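Probable Rab-related GTPase (Acanthamoeba polyphaga mimivirus, PDB 5XC5) binds GTP with a magnesium ion as a Rab-family small GTPase and may take part in protein transport, probably by cycling between nucleotide states. Local coordinates at residues M74-S79 with R105-T110; G81-F86 with N159-M164; T110-L115 with D166-I171. The protein carries 1 engineered substitution. All coordinates share one frame; numbering follows the deposited sequence.

Interaction 1 of 3, residues M74-S79 with R105-T110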
ATOM      1  N   MET A  74     -13.587  -8.618   0.583  1.00 11.09           N
ATOM      2  CA  MET A  74     -14.796  -7.908   0.170  1.00 10.83           C
ATOM      3  C   MET A  74     -14.529  -6.476  -0.252  1.00 14.46           C
ATOM      4  O   MET A  74     -15.464  -5.798  -0.697  1.00 17.63           O
ATOM      5  CB  MET A  74     -15.826  -7.955   1.301  1.00 13.18           C
ATOM      6  CG  MET A  74     -16.292  -9.368   1.642  1.00 12.91           C
ATOM      7  SD  MET A  74     -17.020 -10.220   0.221  1.00 15.62           S
ATOM      8  CE  MET A  74     -18.460  -9.212  -0.055  1.00 19.12           C
ATOM      9  N   TYR A  75     -13.288  -6.006  -0.148  1.00 12.20           N
ATOM     10  CA  TYR A  75     -12.927  -4.644  -0.506  1.00 13.46           C
ATOM     11  C   TYR A  75     -12.133  -4.558  -1.800  1.00 14.11           C
ATOM     12  O   TYR A  75     -11.809  -3.446  -2.239  1.00 15.07           O
ATOM     13  CB  TYR A  75     -12.206  -3.965   0.672  1.00 13.20           C
ATOM     14  CG  TYR A  75     -13.171  -3.781   1.811  1.00 15.35           C
ATOM     15  CD1 TYR A  75     -13.348  -4.777   2.763  1.00 15.85           C
ATOM     16  CD2 TYR A  75     -13.970  -2.646   1.892  1.00 16.15           C
ATOM     17  CE1 TYR A  75     -14.272  -4.635   3.786  1.00 15.61           C
ATOM     18  CE2 TYR A  75     -14.900  -2.495   2.908  1.00 16.04           C
ATOM     19  CZ  TYR A  75     -15.043  -3.490   3.855  1.00 18.33           C
ATOM     20  OH  TYR A  75     -15.966  -3.343   4.867  1.00 21.23           O
ATOM     21  N   TYR A  76     -11.840  -5.696  -2.439  1.00 13.12           N
ATOM     22  CA  TYR A  76     -11.069  -5.690  -3.680  1.00 14.31           C
ATOM     23  C   TYR A  76     -11.833  -5.024  -4.815  1.00 16.81           C
ATOM     24  O   TYR A  76     -11.245  -4.295  -5.623  1.00 14.63           O
ATOM     25  CB  TYR A  76     -10.752  -7.120  -4.111  1.00 13.32           C
ATOM     26  CG  TYR A  76      -9.746  -7.883  -3.284  1.00 13.81           C
ATOM     27  CD1 TYR A  76      -8.658  -7.251  -2.685  1.00 16.02           C
ATOM     28  CD2 TYR A  76      -9.867  -9.253  -3.130  1.00 12.47           C
ATOM     29  CE1 TYR A  76      -7.737  -7.975  -1.943  1.00 17.60           C
ATOM     30  CE2 TYR A  76      -8.955  -9.975  -2.398  1.00 14.34           C
ATOM     31  CZ  TYR A  76      -7.895  -9.337  -1.810  1.00 14.04           C
ATOM     32  OH  TYR A  76      -6.984 -10.066  -1.064  1.00 17.64           O
ATOM     33  N   THR A  77     -13.128  -5.307  -4.926  1.00 17.59           N
ATOM     34  CA  THR A  77     -13.852  -4.985  -6.147  1.00 18.35           C
ATOM     35  C   THR A  77     -13.899  -3.476  -6.365  1.00 16.98           C
ATOM     36  O   THR A  77     -13.986  -2.693  -5.415  1.00 17.46           O
ATOM     37  CB  THR A  77     -15.260  -5.590  -6.099  1.00 21.99           C
ATOM     38  OG1 THR A  77     -15.921  -5.374  -7.352  1.00 28.83           O
ATOM     39  CG2 THR A  77     -16.080  -4.982  -4.982  1.00 19.12           C
ATOM     40  N   ASN A  78     -13.801  -3.072  -7.632  1.00 16.87           N
ATOM     41  CA  ASN A  78     -13.876  -1.682  -8.073  1.00 17.20           C
ATOM     42  C   ASN A  78     -12.693  -0.836  -7.625  1.00 17.73           C
ATOM     43  O   ASN A  78     -12.762   0.397  -7.692  1.00 17.42           O
ATOM     44  CB  ASN A  78     -15.200  -1.006  -7.695  1.00 18.59           C
ATOM     45  CG  ASN A  78     -16.388  -1.664  -8.350  1.00 22.90           C
ATOM     46  OD1 ASN A  78     -16.337  -2.023  -9.527  1.00 27.47           O
ATOM     47  ND2 ASN A  78     -17.463  -1.839  -7.594  1.00 29.21           N
ATOM     48  N   SER A  79     -11.606  -1.454  -7.170  1.00 14.66           N
ATOM     49  CA  SER A  79     -10.422  -0.686  -6.813  1.00 14.63           C
ATOM     50  C   SER A  79      -9.776  -0.144  -8.077  1.00 15.91           C
ATOM     51  O   SER A  79      -9.631  -0.866  -9.068  1.00 18.43           O
ATOM     52  CB  SER A  79      -9.431  -1.583  -6.081  1.00 14.92           C
ATOM     53  OG  SER A  79      -9.949  -1.967  -4.823  1.00 17.07           O
ATOM     54  N   ARG A 105      -6.287  -9.705  -8.243  1.00 12.31           N
ATOM     55  CA  ARG A 105      -6.597  -9.801  -9.667  1.00 11.17           C
ATOM     56  C   ARG A 105      -7.692 -10.820  -9.967  1.00 12.55           C
ATOM     57  O   ARG A 105      -8.455 -10.629 -10.917  1.00 14.50           O
ATOM     58  CB  ARG A 105      -5.324 -10.043 -10.475  1.00 11.55           C
ATOM     59  CG  ARG A 105      -4.510  -8.752 -10.631  1.00 12.23           C
ATOM     60  CD  ARG A 105      -3.101  -8.997 -11.121  1.00 13.56           C
ATOM     61  NE  ARG A 105      -2.451  -7.733 -11.465  1.00 13.86           N
ATOM     62  CZ  ARG A 105      -1.143  -7.588 -11.667  1.00 14.88           C
ATOM     63  NH1 ARG A 105      -0.326  -8.619 -11.545  1.00 15.78           N
ATOM     64  NH2 ARG A 105      -0.655  -6.398 -11.976  1.00 18.62           N
ATOM     65  N   ILE A 106      -7.802 -11.877  -9.162  1.00 13.78           N
ATOM     66  CA  ILE A 106      -8.922 -12.811  -9.287  1.00 13.22           C
ATOM     67  C   ILE A 106     -10.245 -12.099  -9.050  1.00 16.88           C
ATOM     68  O   ILE A 106     -11.256 -12.398  -9.697  1.00 17.50           O
ATOM     69  CB  ILE A 106      -8.738 -13.986  -8.309  1.00 15.01           C
ATOM     70  CG1 ILE A 106      -7.614 -14.905  -8.772  1.00 15.09           C
ATOM     71  CG2 ILE A 106     -10.051 -14.751  -8.117  1.00 16.38           C
ATOM     72  CD1 ILE A 106      -7.166 -15.877  -7.708  1.00 18.51           C
ATOM     73  N   ASN A 107     -10.264 -11.151  -8.123  1.00 13.71           N
ATOM     74  CA  ASN A 107     -11.507 -10.544  -7.673  1.00 15.20           C
ATOM     75  C   ASN A 107     -11.788  -9.183  -8.289  1.00 16.83           C
ATOM     76  O   ASN A 107     -12.899  -8.669  -8.128  1.00 20.95           O
ATOM     77  CB  ASN A 107     -11.496 -10.410  -6.151  1.00 14.37           C
ATOM     78  CG  ASN A 107     -11.631 -11.742  -5.457  1.00 14.76           C
ATOM     79  OD1 ASN A 107     -12.740 -12.252  -5.297  1.00 17.85           O
ATOM     80  ND2 ASN A 107     -10.514 -12.316  -5.042  1.00 14.28           N
ATOM     81  N   CYS A 108     -10.829  -8.589  -8.984  1.00 15.29           N
ATOM     82  CA  CYS A 108     -10.976  -7.225  -9.455  1.00 19.23           C
ATOM     83  C   CYS A 108     -10.273  -7.113 -10.793  1.00 15.90           C
ATOM     84  O   CYS A 108      -9.111  -7.510 -10.923  1.00 17.09           O
ATOM     85  CB  CYS A 108     -10.352  -6.244  -8.451  1.00 16.55           C
ATOM     86  SG  CYS A 108     -10.313  -4.519  -8.982  1.00 20.65           S
ATOM     87  N   HIS A 109     -10.980  -6.577 -11.783  1.00 16.99           N
ATOM     88  CA  HIS A 109     -10.412  -6.333 -13.099  1.00 18.69           C
ATOM     89  C   HIS A 109     -10.191  -4.853 -13.374  1.00 19.62           C
ATOM     90  O   HIS A 109      -9.723  -4.505 -14.460  1.00 22.88           O
ATOM     91  CB  HIS A 109     -11.311  -6.946 -14.183  1.00 20.86           C
ATOM     92  N   THR A 110     -10.498  -3.977 -12.413  1.00 21.52           N
ATOM     93  CA  THR A 110     -10.532  -2.538 -12.633  1.00 19.57           C
ATOM     94  C   THR A 110      -9.266  -1.816 -12.181  1.00 19.50           C
ATOM     95  O   THR A 110      -9.147  -0.610 -12.415  1.00 21.27           O
ATOM     96  CB  THR A 110     -11.743  -1.922 -11.925  1.00 20.02           C
ATOM     97  OG1 THR A 110     -11.684  -2.205 -10.521  1.00 20.99           O
ATOM     98  CG2 THR A 110     -13.032  -2.492 -12.489  1.00 21.90           C
TER

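Interaction 2 of 3, residues G81-F86 with N159-M164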
ATOM      1  N   GLY A  81      -6.714   1.846  -7.622  1.00 11.06           N
ATOM      2  CA  GLY A  81      -5.313   1.747  -7.269  1.00 11.32           C
ATOM      3  C   GLY A  81      -5.165   0.863  -6.046  1.00 10.46           C
ATOM      4  O   GLY A  81      -6.075   0.745  -5.228  1.00 11.04           O
ATOM      5  N   CYS A  82      -4.003   0.244  -5.935  1.00 10.10           N
ATOM      6  CA  CYS A  82      -3.736  -0.620  -4.793  1.00  9.67           C
ATOM      7  C   CYS A  82      -2.295  -0.439  -4.354  1.00 10.18           C
ATOM      8  O   CYS A  82      -1.376  -0.501  -5.179  1.00 10.22           O
ATOM      9  CB  CYS A  82      -3.991  -2.092  -5.153  1.00 10.24           C
ATOM     10  SG  CYS A  82      -3.595  -3.278  -3.837  1.00 14.35           S
ATOM     11  N   LEU A  83      -2.109  -0.246  -3.051  1.00  9.06           N
ATOM     12  CA  LEU A  83      -0.801  -0.309  -2.419  1.00  9.51           C
ATOM     13  C   LEU A  83      -0.680  -1.682  -1.769  1.00  8.73           C
ATOM     14  O   LEU A  83      -1.509  -2.040  -0.922  1.00  9.46           O
ATOM     15  CB  LEU A  83      -0.707   0.783  -1.356  1.00  9.54           C
ATOM     16  CG  LEU A  83      -0.832   2.235  -1.851  1.00 10.67           C
ATOM     17  CD1 LEU A  83      -0.938   3.187  -0.683  1.00 13.42           C
ATOM     18  CD2 LEU A  83       0.363   2.626  -2.700  1.00 10.57           C
ATOM     19  N   VAL A  84       0.333  -2.454  -2.169  1.00  7.93           N
ATOM     20  CA  VAL A  84       0.610  -3.749  -1.550  1.00  8.06           C
ATOM     21  C   VAL A  84       1.868  -3.592  -0.708  1.00  9.21           C
ATOM     22  O   VAL A  84       2.969  -3.437  -1.246  1.00  9.59           O
ATOM     23  CB  VAL A  84       0.781  -4.863  -2.590  1.00  8.46           C
ATOM     24  CG1 VAL A  84       0.915  -6.217  -1.890  1.00  9.90           C
ATOM     25  CG2 VAL A  84      -0.407  -4.885  -3.541  1.00 10.36           C
ATOM     26  N   VAL A  85       1.711  -3.632   0.615  1.00  8.36           N
ATOM     27  CA  VAL A  85       2.773  -3.271   1.545  1.00  8.75           C
ATOM     28  C   VAL A  85       3.414  -4.528   2.118  1.00  9.22           C
ATOM     29  O   VAL A  85       2.725  -5.513   2.413  1.00  7.42           O
ATOM     30  CB  VAL A  85       2.200  -2.370   2.655  1.00  8.09           C
ATOM     31  CG1 VAL A  85       3.311  -1.834   3.541  1.00  9.21           C
ATOM     32  CG2 VAL A  85       1.394  -1.222   2.043  1.00  8.67           C
ATOM     33  N   PHE A  86       4.739  -4.495   2.270  1.00  7.69           N
ATOM     34  CA  PHE A  86       5.449  -5.523   3.026  1.00  9.22           C
ATOM     35  C   PHE A  86       6.539  -4.867   3.868  1.00  8.53           C
ATOM     36  O   PHE A  86       6.851  -3.686   3.719  1.00  9.02           O
ATOM     37  CB  PHE A  86       5.999  -6.636   2.119  1.00  9.48           C
ATOM     38  CG  PHE A  86       7.228  -6.238   1.346  1.00  8.40           C
ATOM     39  CD1 PHE A  86       7.108  -5.602   0.115  1.00  9.04           C
ATOM     40  CD2 PHE A  86       8.503  -6.519   1.834  1.00  8.75           C
ATOM     41  CE1 PHE A  86       8.222  -5.246  -0.608  1.00  9.61           C
ATOM     42  CE2 PHE A  86       9.629  -6.149   1.108  1.00  9.87           C
ATOM     43  CZ  PHE A  86       9.478  -5.500  -0.111  1.00  9.38           C
ATOM     44  N   ASN A 159       5.752  10.702  -1.030  1.00 10.46           N
ATOM     45  CA  ASN A 159       6.255  10.232  -2.314  1.00 11.16           C
ATOM     46  C   ASN A 159       5.432   9.059  -2.835  1.00 10.93           C
ATOM     47  O   ASN A 159       5.048   9.033  -4.010  1.00 10.69           O
ATOM     48  CB  ASN A 159       7.723   9.838  -2.174  1.00 10.00           C
ATOM     49  CG  ASN A 159       8.339   9.407  -3.487  1.00 10.91           C
ATOM     50  OD1 ASN A 159       8.449  10.202  -4.423  1.00 12.36           O
ATOM     51  ND2 ASN A 159       8.739   8.144  -3.571  1.00  9.83           N
ATOM     52  N   LEU A 160       5.156   8.070  -1.980  1.00  8.73           N
ATOM     53  CA  LEU A 160       4.449   6.890  -2.471  1.00  9.67           C
ATOM     54  C   LEU A 160       3.010   7.224  -2.849  1.00 10.10           C
ATOM     55  O   LEU A 160       2.501   6.733  -3.865  1.00 10.32           O
ATOM     56  CB  LEU A 160       4.562   5.706  -1.498  1.00  9.18           C
ATOM     57  CG  LEU A 160       3.729   5.709  -0.211  1.00  9.21           C
ATOM     58  CD1 LEU A 160       2.332   5.106  -0.425  1.00 10.00           C
ATOM     59  CD2 LEU A 160       4.420   4.980   0.928  1.00 10.16           C
ATOM     60  N   PHE A 161       2.340   8.081  -2.068  1.00 10.11           N
ATOM     61  CA  PHE A 161       1.016   8.514  -2.501  1.00 10.18           C
ATOM     62  C   PHE A 161       1.086   9.392  -3.737  1.00 11.13           C
ATOM     63  O   PHE A 161       0.170   9.352  -4.570  1.00 11.40           O
ATOM     64  CB  PHE A 161       0.234   9.192  -1.379  1.00 11.51           C
ATOM     65  CG  PHE A 161      -0.494   8.225  -0.522  1.00 10.39           C
ATOM     66  CD1 PHE A 161      -1.749   7.776  -0.882  1.00 12.03           C
ATOM     67  CD2 PHE A 161       0.093   7.729   0.629  1.00  9.56           C
ATOM     68  CE1 PHE A 161      -2.421   6.867  -0.101  1.00 12.61           C
ATOM     69  CE2 PHE A 161      -0.574   6.818   1.420  1.00 11.61           C
ATOM     70  CZ  PHE A 161      -1.834   6.376   1.048  1.00 11.19           C
ATOM     71  N   GLY A 162       2.164  10.162  -3.901  1.00 10.67           N
ATOM     72  CA  GLY A 162       2.298  10.958  -5.109  1.00 12.53           C
ATOM     73  C   GLY A 162       2.353  10.110  -6.365  1.00 10.95           C
ATOM     74  O   GLY A 162       1.764  10.463  -7.389  1.00 12.39           O
ATOM     75  N   LYS A 163       3.077   8.989  -6.310  1.00 10.55           N
ATOM     76  CA  LYS A 163       3.105   8.069  -7.444  1.00 11.24           C
ATOM     77  C   LYS A 163       1.704   7.558  -7.753  1.00 11.67           C
ATOM     78  O   LYS A 163       1.292   7.503  -8.916  1.00 11.87           O
ATOM     79  CB  LYS A 163       4.018   6.885  -7.126  1.00 11.09           C
ATOM     80  CG  LYS A 163       5.485   7.247  -6.974  1.00 11.53           C
ATOM     81  CD  LYS A 163       6.318   6.060  -6.461  1.00 12.70           C
ATOM     82  CE  LYS A 163       6.479   4.926  -7.488  1.00 10.89           C
ATOM     83  NZ  LYS A 163       7.244   5.365  -8.696  1.00 13.03           N
ATOM     84  N   MET A 164       0.958   7.190  -6.715  1.00 10.53           N
ATOM     85  CA  MET A 164      -0.402   6.702  -6.901  1.00 11.26           C
ATOM     86  C   MET A 164      -1.308   7.785  -7.473  1.00 13.26           C
ATOM     87  O   MET A 164      -2.118   7.516  -8.366  1.00 12.57           O
ATOM     88  CB  MET A 164      -0.936   6.197  -5.558  1.00 12.55           C
ATOM     89  CG  MET A 164      -2.384   5.702  -5.573  1.00 10.92           C
ATOM     90  SD  MET A 164      -2.644   4.246  -6.638  1.00 26.81           S
ATOM     91  CE  MET A 164      -1.591   2.991  -5.854  1.00 11.57           C
TER

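Interaction 3 of 3, residues T110-L115 with D166-I171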
ATOM      1  N   THR A 110     -10.498  -3.977 -12.413  1.00 21.52           N
ATOM      2  CA  THR A 110     -10.532  -2.538 -12.633  1.00 19.57           C
ATOM      3  C   THR A 110      -9.266  -1.816 -12.181  1.00 19.50           C
ATOM      4  O   THR A 110      -9.147  -0.610 -12.415  1.00 21.27           O
ATOM      5  CB  THR A 110     -11.743  -1.922 -11.925  1.00 20.02           C
ATOM      6  OG1 THR A 110     -11.684  -2.205 -10.521  1.00 20.99           O
ATOM      7  CG2 THR A 110     -13.032  -2.492 -12.489  1.00 21.90           C
ATOM      8  N   THR A 111      -8.328  -2.501 -11.537  1.00 18.75           N
ATOM      9  CA  THR A 111      -7.168  -1.803 -11.001  1.00 17.86           C
ATOM     10  C   THR A 111      -6.312  -1.284 -12.148  1.00 18.75           C
ATOM     11  O   THR A 111      -6.025  -2.012 -13.101  1.00 23.97           O
ATOM     12  CB  THR A 111      -6.360  -2.732 -10.099  1.00 16.47           C
ATOM     13  OG1 THR A 111      -7.251  -3.420  -9.212  1.00 21.17           O
ATOM     14  CG2 THR A 111      -5.372  -1.936  -9.258  1.00 20.58           C
ATOM     15  N   TYR A 112      -5.922  -0.017 -12.064  1.00 15.64           N
ATOM     16  CA  TYR A 112      -5.071   0.607 -13.063  1.00 16.36           C
ATOM     17  C   TYR A 112      -3.603   0.620 -12.666  1.00 15.45           C
ATOM     18  O   TYR A 112      -2.731   0.612 -13.539  1.00 18.00           O
ATOM     19  CB  TYR A 112      -5.530   2.049 -13.273  1.00 16.28           C
ATOM     20  CG  TYR A 112      -4.758   2.813 -14.309  1.00 20.59           C
ATOM     21  CD1 TYR A 112      -4.944   2.556 -15.662  1.00 22.85           C
ATOM     22  CD2 TYR A 112      -3.866   3.816 -13.943  1.00 19.71           C
ATOM     23  CE1 TYR A 112      -4.248   3.264 -16.624  1.00 25.62           C
ATOM     24  CE2 TYR A 112      -3.163   4.528 -14.898  1.00 21.45           C
ATOM     25  CZ  TYR A 112      -3.363   4.245 -16.240  1.00 25.03           C
ATOM     26  OH  TYR A 112      -2.680   4.947 -17.209  1.00 28.15           O
ATOM     27  N   TYR A 113      -3.312   0.638 -11.370  1.00 12.60           N
ATOM     28  CA  TYR A 113      -1.943   0.787 -10.898  1.00 13.43           C
ATOM     29  C   TYR A 113      -1.826   0.051  -9.576  1.00 11.12           C
ATOM     30  O   TYR A 113      -2.585   0.332  -8.635  1.00 11.69           O
ATOM     31  CB  TYR A 113      -1.618   2.268 -10.705  1.00 12.16           C
ATOM     32  CG  TYR A 113      -0.198   2.604 -10.280  1.00 12.51           C
ATOM     33  CD1 TYR A 113       0.909   2.165 -11.009  1.00 12.07           C
ATOM     34  CD2 TYR A 113       0.023   3.422  -9.179  1.00 11.96           C
ATOM     35  CE1 TYR A 113       2.209   2.523 -10.625  1.00 13.12           C
ATOM     36  CE2 TYR A 113       1.297   3.782  -8.793  1.00 11.63           C
ATOM     37  CZ  TYR A 113       2.386   3.339  -9.510  1.00 12.11           C
ATOM     38  OH  TYR A 113       3.642   3.721  -9.086  1.00 12.62           O
ATOM     39  N   ILE A 114      -0.887  -0.889  -9.521  1.00 10.62           N
ATOM     40  CA  ILE A 114      -0.536  -1.610  -8.303  1.00  9.55           C
ATOM     41  C   ILE A 114       0.879  -1.189  -7.946  1.00  9.70           C
ATOM     42  O   ILE A 114       1.789  -1.309  -8.773  1.00 10.00           O
ATOM     43  CB  ILE A 114      -0.609  -3.129  -8.502  1.00 11.28           C
ATOM     44  CG1 ILE A 114      -2.033  -3.550  -8.850  1.00 13.16           C
ATOM     45  CG2 ILE A 114      -0.134  -3.829  -7.255  1.00 11.86           C
ATOM     46  CD1 ILE A 114      -2.181  -5.060  -9.045  1.00 15.28           C
ATOM     47  N   LEU A 115       1.055  -0.671  -6.728  1.00  9.80           N
ATOM     48  CA  LEU A 115       2.341  -0.185  -6.242  1.00  9.15           C
ATOM     49  C   LEU A 115       2.730  -0.991  -5.010  1.00  7.68           C
ATOM     50  O   LEU A 115       2.022  -0.963  -3.999  1.00  8.49           O
ATOM     51  CB  LEU A 115       2.248   1.307  -5.915  1.00  8.43           C
ATOM     52  CG  LEU A 115       3.495   1.953  -5.308  1.00  9.19           C
ATOM     53  CD1 LEU A 115       4.713   1.752  -6.192  1.00  9.28           C
ATOM     54  CD2 LEU A 115       3.222   3.437  -5.075  1.00  9.55           C
ATOM     55  N   ASP A 166      -0.461  10.463  -9.306  1.00 13.84           N
ATOM     56  CA  ASP A 166      -0.130  10.702 -10.710  1.00 17.54           C
ATOM     57  C   ASP A 166      -0.793   9.669 -11.611  1.00 15.93           C
ATOM     58  O   ASP A 166      -1.358  10.014 -12.654  1.00 16.98           O
ATOM     59  CB  ASP A 166       1.385  10.658 -10.933  1.00 17.09           C
ATOM     60  CG  ASP A 166       2.128  11.802 -10.272  0.56 20.50           C
ATOM     61  OD1 ASP A 166       1.483  12.728  -9.747  0.56 22.24           O
ATOM     62  OD2 ASP A 166       3.377  11.777 -10.294  0.56 24.45           O
ATOM     63  N   LYS A 167      -0.741   8.394 -11.222  1.00 12.98           N
ATOM     64  CA  LYS A 167      -1.345   7.353 -12.042  1.00 14.14           C
ATOM     65  C   LYS A 167      -2.862   7.489 -12.086  1.00 14.39           C
ATOM     66  O   LYS A 167      -3.467   7.347 -13.153  1.00 15.99           O
ATOM     67  CB  LYS A 167      -0.923   5.972 -11.534  1.00 13.91           C
ATOM     68  CG  LYS A 167       0.515   5.614 -11.834  1.00 15.45           C
ATOM     69  CD  LYS A 167       0.731   5.366 -13.327  1.00 18.03           C
ATOM     70  CE  LYS A 167       2.142   4.907 -13.616  1.00 24.38           C
ATOM     71  NZ  LYS A 167       3.123   5.893 -13.114  1.00 26.47           N
ATOM     72  N   MET A 168      -3.501   7.773 -10.946  1.00 13.24           N
ATOM     73  CA  MET A 168      -4.947   7.982 -10.965  1.00 13.83           C
ATOM     74  C   MET A 168      -5.337   9.128 -11.886  1.00 18.43           C
ATOM     75  O   MET A 168      -6.388   9.074 -12.532  1.00 18.98           O
ATOM     76  CB  MET A 168      -5.482   8.238  -9.553  1.00 14.02           C
ATOM     77  CG  MET A 168      -5.312   7.070  -8.572  1.00 13.09           C
ATOM     78  SD  MET A 168      -6.102   5.512  -9.070  1.00 15.00           S
ATOM     79  CE  MET A 168      -4.716   4.650  -9.817  1.00 14.37           C
ATOM     80  N   SER A 169      -4.495  10.159 -11.976  1.00 16.64           N
ATOM     81  CA  SER A 169      -4.829  11.317 -12.798  1.00 19.37           C
ATOM     82  C   SER A 169      -4.807  10.992 -14.285  1.00 22.00           C
ATOM     83  O   SER A 169      -5.361  11.761 -15.081  1.00 25.16           O
ATOM     84  CB  SER A 169      -3.880  12.480 -12.489  1.00 20.88           C
ATOM     85  OG  SER A 169      -2.623  12.320 -13.123  1.00 20.66           O
ATOM     86  N   GLU A 170      -4.185   9.876 -14.677  1.00 19.79           N
ATOM     87  CA  GLU A 170      -4.147   9.439 -16.069  1.00 21.90           C
ATOM     88  C   GLU A 170      -5.410   8.714 -16.507  1.00 24.15           C
ATOM     89  O   GLU A 170      -5.599   8.516 -17.712  1.00 28.44           O
ATOM     90  CB  GLU A 170      -2.978   8.481 -16.302  1.00 24.42           C
ATOM     91  CG  GLU A 170      -1.614   9.059 -16.025  1.00 24.14           C
ATOM     92  CD  GLU A 170      -0.511   8.015 -16.104  1.00 25.22           C
ATOM     93  OE1 GLU A 170      -0.810   6.827 -16.369  1.00 25.79           O
ATOM     94  OE2 GLU A 170       0.663   8.383 -15.896  1.00 31.61           O
ATOM     95  N   ILE A 171      -6.254   8.288 -15.577  1.00 23.59           N
ATOM     96  CA  ILE A 171      -7.456   7.542 -15.920  1.00 25.14           C
ATOM     97  C   ILE A 171      -8.450   8.425 -16.675  1.00 27.76           C
ATOM     98  O   ILE A 171      -8.791   9.519 -16.216  1.00 31.11           O
ATOM     99  CB  ILE A 171      -8.085   6.904 -14.666  1.00 24.14           C
ATOM    100  CG1 ILE A 171      -7.098   5.925 -14.016  1.00 19.80           C
ATOM    101  CG2 ILE A 171      -9.402   6.220 -15.009  1.00 25.40           C
ATOM    102  CD1 ILE A 171      -7.624   5.268 -12.759  1.00 21.02           C
TER

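Interaction 1 of 3, residues M74-S79 with R105-T110
T77 and C108 bring the two backbones to 4.9 Å between their CA atoms, where the type II turn from Y76 to S79 lies against the residues that leave helix 91-107. S79, the last residue of the turn, donates from both N and OG to the first carbonyl, Y76 O, from the same face of its plane. The hydroxyl bond is the shorter, with S79 OG 2.8 Å from Y76 O.

Across the contact the one hydrogen bond runs from T110 OG1 to S79 O, at 2.8 Å. The hydroxyl sits well above the plane of the carbonyl, 43° out of it, instead of on a lone pair. With chi1 at 58°, T110 OG1 lies between its own backbone N and carbonyl carbon, and this rotation turns the oxygen back onto the turn, also 3.3 Å from N78 CA.

In the Ras-like fold this contact joins the loop between helix 69-72 and strand 81-87 to the C-terminal end of helix 91-107, near the start of that strand. The buried C108 sets its sulfur against the turn, SG lying 3.7 Å from S79 O. The same sulfur accepts a bond from T110 N, which ties the chain after the helix into a tight curve.

Farther along, the Y76 ring comes obliquely against N107, Y76 CD2 lying 3.6 Å from N107 CB, with ring and amide planes 33° apart. N107 ND2 is hydrogen-bonded to D103 O, one turn back in the helix, while Y76 continues inward to I9 and I11 of strand 6-12 and to W100 of helix 91-107.

Interaction 2 of 3, residues G81-F86 with N159-M164
The phenyl ring of F161 receives L83 obliquely, at its CZ corner: L83 CD1 stands 3.7 Å from F161 CZ, and the two side chains meet at about a right angle. The same ring stacks with F25 of helix 18-26.

L83 is the centre of the contact, pointing from strand 81-87 toward helix 154-169, which runs at 147° to it with the short axes 10.1 Å apart. L83 CD1 meets F161 and also L160, with L83 CD1 to L160 CD1 at 3.8 Å; CD2 meets the methyl of M164, L83 CD2 to M164 CE being 3.7 Å, and L160 CD1 touches both branches.

M164 starts with CG anti to the backbone N (chi1 178°), then bends at both following bonds, which folds the thioether over the strand. M164 SD lies 3.7 Å from G81 CA, and M164 CE reaches the main chain of C82, 3.6 Å from C82 O. Glycine here lets the sulfur come down directly on the main chain.

All six touching residues are buried and no hydrogen bond crosses, so helix and sheet of this P-loop GTPase fold probably hold together here through dispersion and the exclusion of water.

Interaction 3 of 3, residues T110-L115 with D166-I171
Helix 154-169, the last of the Ras-like domain, ends against the entry to strand 113-119, where the consecutive tyrosines Y112 and Y113 both reach toward it. The ring of Y113 is covered on one face by the lysine chain of K167, whose CG lies over the ring centre, 3.3 Å from the centroid and 7° off the normal. This is a close CH-pi contact. K167 crosses the ring at about a right angle; the bend at chi2 lays the chain across the ring and brings K167 CE to 3.8 Å from Y113 CE1. The hydroxyl of Y113 hydrogen-bonds to D145, which also forms a salt bridge with K163, one helical turn before K167. The phenol is therefore held both at its face and at its oxygen.

In the alternating beta and alpha plan of the fold, this helix packs on one face of the sheet, against strands 6-12, 81-87 and 113-119, while I114 of strand 113-119 touches helix 91-107. M168 enters the interface by its methyl, with M168 CE 4.0 Å from Y113 CB and close to the edge of the Y112 ring; its side chain also touches Y6 and I8 of strand 6-12.

Y112 sits nearer the surface. A chi1 of -179° swings the ring away from its own backbone N and toward E170 and I171. I171 CG1 lies over one face, offset toward the rim, 4.1 Å from the ring centroid. At the edge, Y112 OH donates to the anti lone pair of E170 OE1, at 2.8 Å; ring and carboxylate planes stand almost perpendicular, 86° apart. Y112 CE2 also comes obliquely to within 3.3 Å of K167 O.

Overall arrangement
Interactions 2 and 3 lie about 10 Å apart between centres and share helix 154-169, which packs on the neighbouring strands 81-87 and 113-119; those strands are probably joined by hydrogen bonds from L115 N to C82 O and from V84 N to L115 O, each 2.9 Å. Centre to centre, interaction 1 is about 14 Å from interaction 3 and about 16 Å from interaction 2. It shares T110 with interaction 3, and its 74-79 segment leads almost directly into strand 81-87. Interaction 2 comes closest to the nucleotide, the L160 side chain being about 9 Å from GTP; the Y76 side chain of interaction 1 is about 12 Å from it, whereas interaction 3 lies away from the nucleotide site.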